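Local coordinates for putative aminopeptidase (Leishmania major, PDB 5NTH), which probably removes amino acids from the N-termini of peptides as a manganese-dependent leucyl aminopeptidase of the M17 family, at residues A[51-56]-A[101-106]; A[267-272]-A[365-370]. All coordinates share one frame; numbering follows the deposited sequence.

Overall arrangement
Contact 1 (51-56 with 101-106) and contact 2 (267-272 with 365-370) sit on opposite sides of the chain's centre; their centres lie about 28 and 27 Å from it and about 53 Å from each other. Their nearest atoms are about 41 Å apart. Contact 1 joins the end of strand 46-51 and the start of helix 53-57 to the parallel strand 97-103 in the N-terminal domain, away from the annotated sites. Contact 2 joins two loops of the catalytic domain and lies nearer the metal centre: the side chain of Tyr368 comes about 7 Å from a bound manganese ion and about 8 Å from the inhibitor actinonin. Both segments of contact 1 precede those of contact 2 in sequence.

Contact 1: A[51-56]-A[101-106]; sequences GALEQL and VTALPA
Gly51 is held through both its backbone N and its O by segment 101-106. Its N donates to Thr102 O at 3.2 Å, while its O accepts from Leu104 N at 3.1 Å. The second bond is straight at the hydrogen, 164°. Ala103 CA also turns its hydrogen to Gly51 O, over 3.3 Å, adding a CA-H...O contact. Two side chains close in on this buried core. Leu104 lays CD1 against the peptide joining Gly51 to Ala52, 3.5 Å from Ala52 N; a first torsion that sets CG beside its own backbone N (chi1 -58°) brings both CG and CD1 over that peptide. Leu56 reaches back from the first turn of the helix, its CD1 3.8 Å from Thr102 O and also against Val101 CG1 and Ala103 CB. The bonding pattern is that of a parallel bridge between Gly51 and Ala103, formed where strand 46-51 ends and helix 53-57 starts, with Ala52 as its N-cap residue. Strands 46-51 and 97-103 are adjacent in the mixed sheet of the N-terminal domain, whose sequence places it in the macro-domain clan. Helix 117-127 meets Leu104 through Ser119 and Met120, and Thr102 through Ala123. Beyond the bridge the two segments separate, and the packing becomes looser. There a water takes over, accepting from Leu53 N at 2.7 Å and donating to Leu104 O, so that the first helical N-H is linked to segment 101-106 without a direct bond. Leu53 is partly exposed and approaches with its branch end alone, CD1 lying 4.2 Å from Ala103 CB, while Val78 touches both side chains.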
# COMPACT_ATOMS: atom_id res chain seq x y z
N GLY A 51 -36.42 29.44 -7.50
CA GLY A 51 -37.62 28.65 -7.42
C GLY A 51 -37.76 27.71 -8.59
O GLY A 51 -37.02 27.79 -9.57
N ALA A 52 -38.71 26.79 -8.44
CA ALA A 52 -39.22 25.98 -9.54
C ALA A 52 -39.44 26.84 -10.77
O ALA A 52 -39.98 27.93 -10.66
CB ALA A 52 -40.56 25.36 -9.13
N LEU A 53 -39.07 26.33 -11.94
CA LEU A 53 -39.31 27.06 -13.18
C LEU A 53 -40.76 27.52 -13.40
O LEU A 53 -40.96 28.69 -13.75
CB LEU A 53 -38.82 26.28 -14.39
CG LEU A 53 -38.67 27.16 -15.64
CD1 LEU A 53 -37.66 28.31 -15.51
CD2 LEU A 53 -38.31 26.27 -16.82
N GLU A 54 -41.75 26.65 -13.18
CA GLU A 54 -43.18 27.10 -13.23
C GLU A 54 -43.37 28.39 -12.42
O GLU A 54 -43.87 29.37 -12.94
CB GLU A 54 -44.16 26.03 -12.69
N GLN A 55 -42.93 28.37 -11.16
CA GLN A 55 -43.24 29.45 -10.21
C GLN A 55 -42.49 30.71 -10.61
O GLN A 55 -43.04 31.81 -10.49
CB GLN A 55 -42.93 29.04 -8.76
N LEU A 56 -41.27 30.57 -11.12
CA LEU A 56 -40.51 31.73 -11.58
C LEU A 56 -41.15 32.45 -12.75
O LEU A 56 -41.03 33.67 -12.83
CB LEU A 56 -39.08 31.36 -11.96
CG LEU A 56 -38.12 31.01 -10.82
CD1 LEU A 56 -36.73 30.89 -11.40
CD2 LEU A 56 -38.12 31.99 -9.66
N VAL A 101 -30.69 34.85 -10.70
CA VAL A 101 -31.93 34.15 -10.89
C VAL A 101 -31.62 32.68 -11.13
O VAL A 101 -30.98 32.35 -12.14
CB VAL A 101 -32.66 34.67 -12.11
CG1 VAL A 101 -33.80 33.73 -12.53
CG2 VAL A 101 -33.19 36.06 -11.84
N THR A 102 -32.14 31.80 -10.24
CA THR A 102 -31.81 30.38 -10.29
C THR A 102 -33.05 29.50 -10.25
O THR A 102 -33.82 29.52 -9.29
CB THR A 102 -30.83 29.98 -9.16
OG1 THR A 102 -29.63 30.76 -9.26
CG2 THR A 102 -30.43 28.51 -9.26
N ALA A 103 -33.19 28.69 -11.28
CA ALA A 103 -34.22 27.68 -11.34
C ALA A 103 -33.75 26.39 -10.64
O ALA A 103 -32.64 25.89 -10.88
CB ALA A 103 -34.56 27.38 -12.77
N LEU A 104 -34.63 25.87 -9.79
CA LEU A 104 -34.41 24.61 -9.15
C LEU A 104 -34.56 23.54 -10.21
O LEU A 104 -35.08 23.81 -11.29
CB LEU A 104 -35.40 24.38 -8.03
CG LEU A 104 -35.42 25.44 -6.91
CD1 LEU A 104 -36.66 25.28 -6.02
CD2 LEU A 104 -34.13 25.49 -6.09
N PRO A 105 -34.06 22.33 -9.91
CA PRO A 105 -34.14 21.25 -10.89
C PRO A 105 -35.55 20.73 -11.14
O PRO A 105 -36.45 20.80 -10.25
CB PRO A 105 -33.26 20.14 -10.27
CG PRO A 105 -32.35 20.87 -9.33
CD PRO A 105 -33.24 21.91 -8.74
N ALA A 106 -35.70 20.21 -12.36
CA ALA A 106 -36.97 19.74 -12.90
C ALA A 106 -37.56 18.55 -12.14
O ALA A 106 -38.75 18.54 -11.86
CB ALA A 106 -36.77 19.37 -14.37
O HOH W 1 -37.66 24.05 -12.33

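Contact 2: A[267-272]-A[365-370]; sequences GKCAQY and PHSYRN
Lys268 reaches across to His366 and supplies the polar link between the two loops. Its NZ donates to the backbone O of His366 at 2.7 Å, approaching from above the carbonyl plane, 47° out of it. The chain lies alongside that oxygen before ending on it: CG and CE are 3.2 and 3.3 Å from His366 O, and a bend at the last torsion (chi4 85°) turns the ammonium back onto the carbonyl. Arg369 NH1, a like charge, stands 5.0 Å from Lys268 NZ; its long, weak ion pair with Asp372 may ease the approach of the two.

Nonpolar and sulfur contacts are made by Cys269, whose CB points at the other loop. With SG anti to the backbone N (chi1 -169°), the sulfur comes 3.3 Å from Ser367 OG; the hydroxyl is hydrogen-bonded to Ala362 O. His366 brings its CB, 4.1 Å from Cys269 CA, while its ring turns from the loop 267-272. The CE of Lys268 passes Tyr368 CB at 4.4 Å.

Other copies of the protein in the six-chain assembly flank the pair: Arg369 forms a salt bridge with Glu360 of the second subunit, and Cys269 packs on Pro365 of the third. Within the catalytic domain, the contact ties the loop between helix 261-267 and strand 275-282 to the loop joining strands 349-361 and 373-375, where Tyr368 packs on the manganese ligand Glu390 and on Asn361 of strand 349-361.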
# COMPACT_ATOMS: atom_id res chain seq x y z
N GLY A 267 -10.70 8.76 26.05
CA GLY A 267 -10.21 10.11 26.23
C GLY A 267 -9.11 10.31 27.23
O GLY A 267 -8.69 11.45 27.45
N LYS A 268 -8.62 9.22 27.83
CA LYS A 268 -7.64 9.31 28.92
C LYS A 268 -6.26 9.81 28.52
O LYS A 268 -5.50 10.31 29.35
CB LYS A 268 -7.52 7.98 29.68
CG LYS A 268 -6.75 6.82 29.02
CD LYS A 268 -6.90 5.55 29.86
CE LYS A 268 -6.35 4.30 29.22
NZ LYS A 268 -4.89 4.19 29.48
N CYS A 269 -5.95 9.67 27.24
CA CYS A 269 -4.65 10.05 26.71
C CYS A 269 -4.54 11.51 26.36
O CYS A 269 -3.45 12.05 26.30
CB CYS A 269 -4.37 9.24 25.46
SG CYS A 269 -2.67 9.45 24.96
N ALA A 270 -5.67 12.14 26.10
CA ALA A 270 -5.70 13.47 25.55
C ALA A 270 -5.18 14.52 26.52
O ALA A 270 -5.28 14.37 27.74
CB ALA A 270 -7.12 13.82 25.14
N GLN A 271 -4.64 15.58 25.93
CA GLN A 271 -4.31 16.77 26.67
C GLN A 271 -5.45 17.11 27.61
O GLN A 271 -5.29 17.01 28.82
CB GLN A 271 -4.00 17.93 25.72
CG GLN A 271 -3.56 19.19 26.43
CD GLN A 271 -2.94 20.22 25.51
OE1 GLN A 271 -3.19 20.23 24.30
NE2 GLN A 271 -2.12 21.11 26.07
N TYR A 272 -6.61 17.48 27.09
CA TYR A 272 -7.73 17.85 27.96
C TYR A 272 -8.75 16.72 28.08
O TYR A 272 -9.03 16.03 27.08
CB TYR A 272 -8.38 19.15 27.51
CG TYR A 272 -7.36 20.23 27.43
CD1 TYR A 272 -6.60 20.57 28.55
CD2 TYR A 272 -7.12 20.89 26.23
CE1 TYR A 272 -5.63 21.53 28.47
CE2 TYR A 272 -6.16 21.88 26.14
CZ TYR A 272 -5.41 22.18 27.25
OH TYR A 272 -4.45 23.16 27.12
N PRO A 365 1.34 7.29 25.21
CA PRO A 365 1.57 6.20 26.17
C PRO A 365 0.34 5.79 26.95
O PRO A 365 0.13 4.60 27.18
CB PRO A 365 2.61 6.80 27.14
CG PRO A 365 3.17 7.98 26.44
CD PRO A 365 2.10 8.51 25.55
N HIS A 366 -0.47 6.77 27.35
CA HIS A 366 -1.70 6.54 28.11
C HIS A 366 -2.88 6.09 27.20
O HIS A 366 -4.01 5.98 27.67
CB HIS A 366 -2.08 7.80 28.94
CG HIS A 366 -1.03 8.19 29.94
ND1 HIS A 366 -1.23 8.14 31.31
CD2 HIS A 366 0.25 8.62 29.78
CE1 HIS A 366 -0.13 8.53 31.94
NE2 HIS A 366 0.78 8.81 31.03
N SER A 367 -2.61 5.83 25.92
CA SER A 367 -3.63 5.38 24.97
C SER A 367 -4.17 3.96 25.24
O SER A 367 -3.44 3.04 25.61
CB SER A 367 -3.11 5.43 23.53
OG SER A 367 -2.93 6.76 23.09
N TYR A 368 -5.46 3.83 25.01
CA TYR A 368 -6.11 2.55 25.08
C TYR A 368 -5.71 1.84 23.81
O TYR A 368 -5.61 2.46 22.75
CB TYR A 368 -7.63 2.72 25.30
CG TYR A 368 -8.54 2.98 24.10
CD1 TYR A 368 -8.34 4.06 23.23
CD2 TYR A 368 -9.67 2.18 23.88
CE1 TYR A 368 -9.21 4.29 22.15
CE2 TYR A 368 -10.53 2.39 22.82
CZ TYR A 368 -10.30 3.43 21.95
OH TYR A 368 -11.18 3.59 20.93
N ARG A 369 -5.43 0.55 23.95
CA ARG A 369 -4.63 -0.20 22.99
C ARG A 369 -5.51 -1.14 22.17
O ARG A 369 -6.66 -1.39 22.50
CB ARG A 369 -3.57 -0.97 23.77
CG ARG A 369 -2.73 -0.16 24.77
CD ARG A 369 -1.90 -1.07 25.69
NE ARG A 369 -1.00 -0.39 26.63
CZ ARG A 369 -1.33 0.06 27.85
NH1 ARG A 369 -2.57 -0.08 28.33
NH2 ARG A 369 -0.40 0.66 28.62
N ASN A 370 -5.00 -1.61 21.04
CA ASN A 370 -5.72 -2.64 20.32
C ASN A 370 -5.38 -3.89 21.10
O ASN A 370 -4.24 -4.35 21.02
CB ASN A 370 -5.27 -2.75 18.86
CG ASN A 370 -5.44 -1.45 18.12
OD1 ASN A 370 -6.54 -1.07 17.75
ND2 ASN A 370 -4.35 -0.73 17.94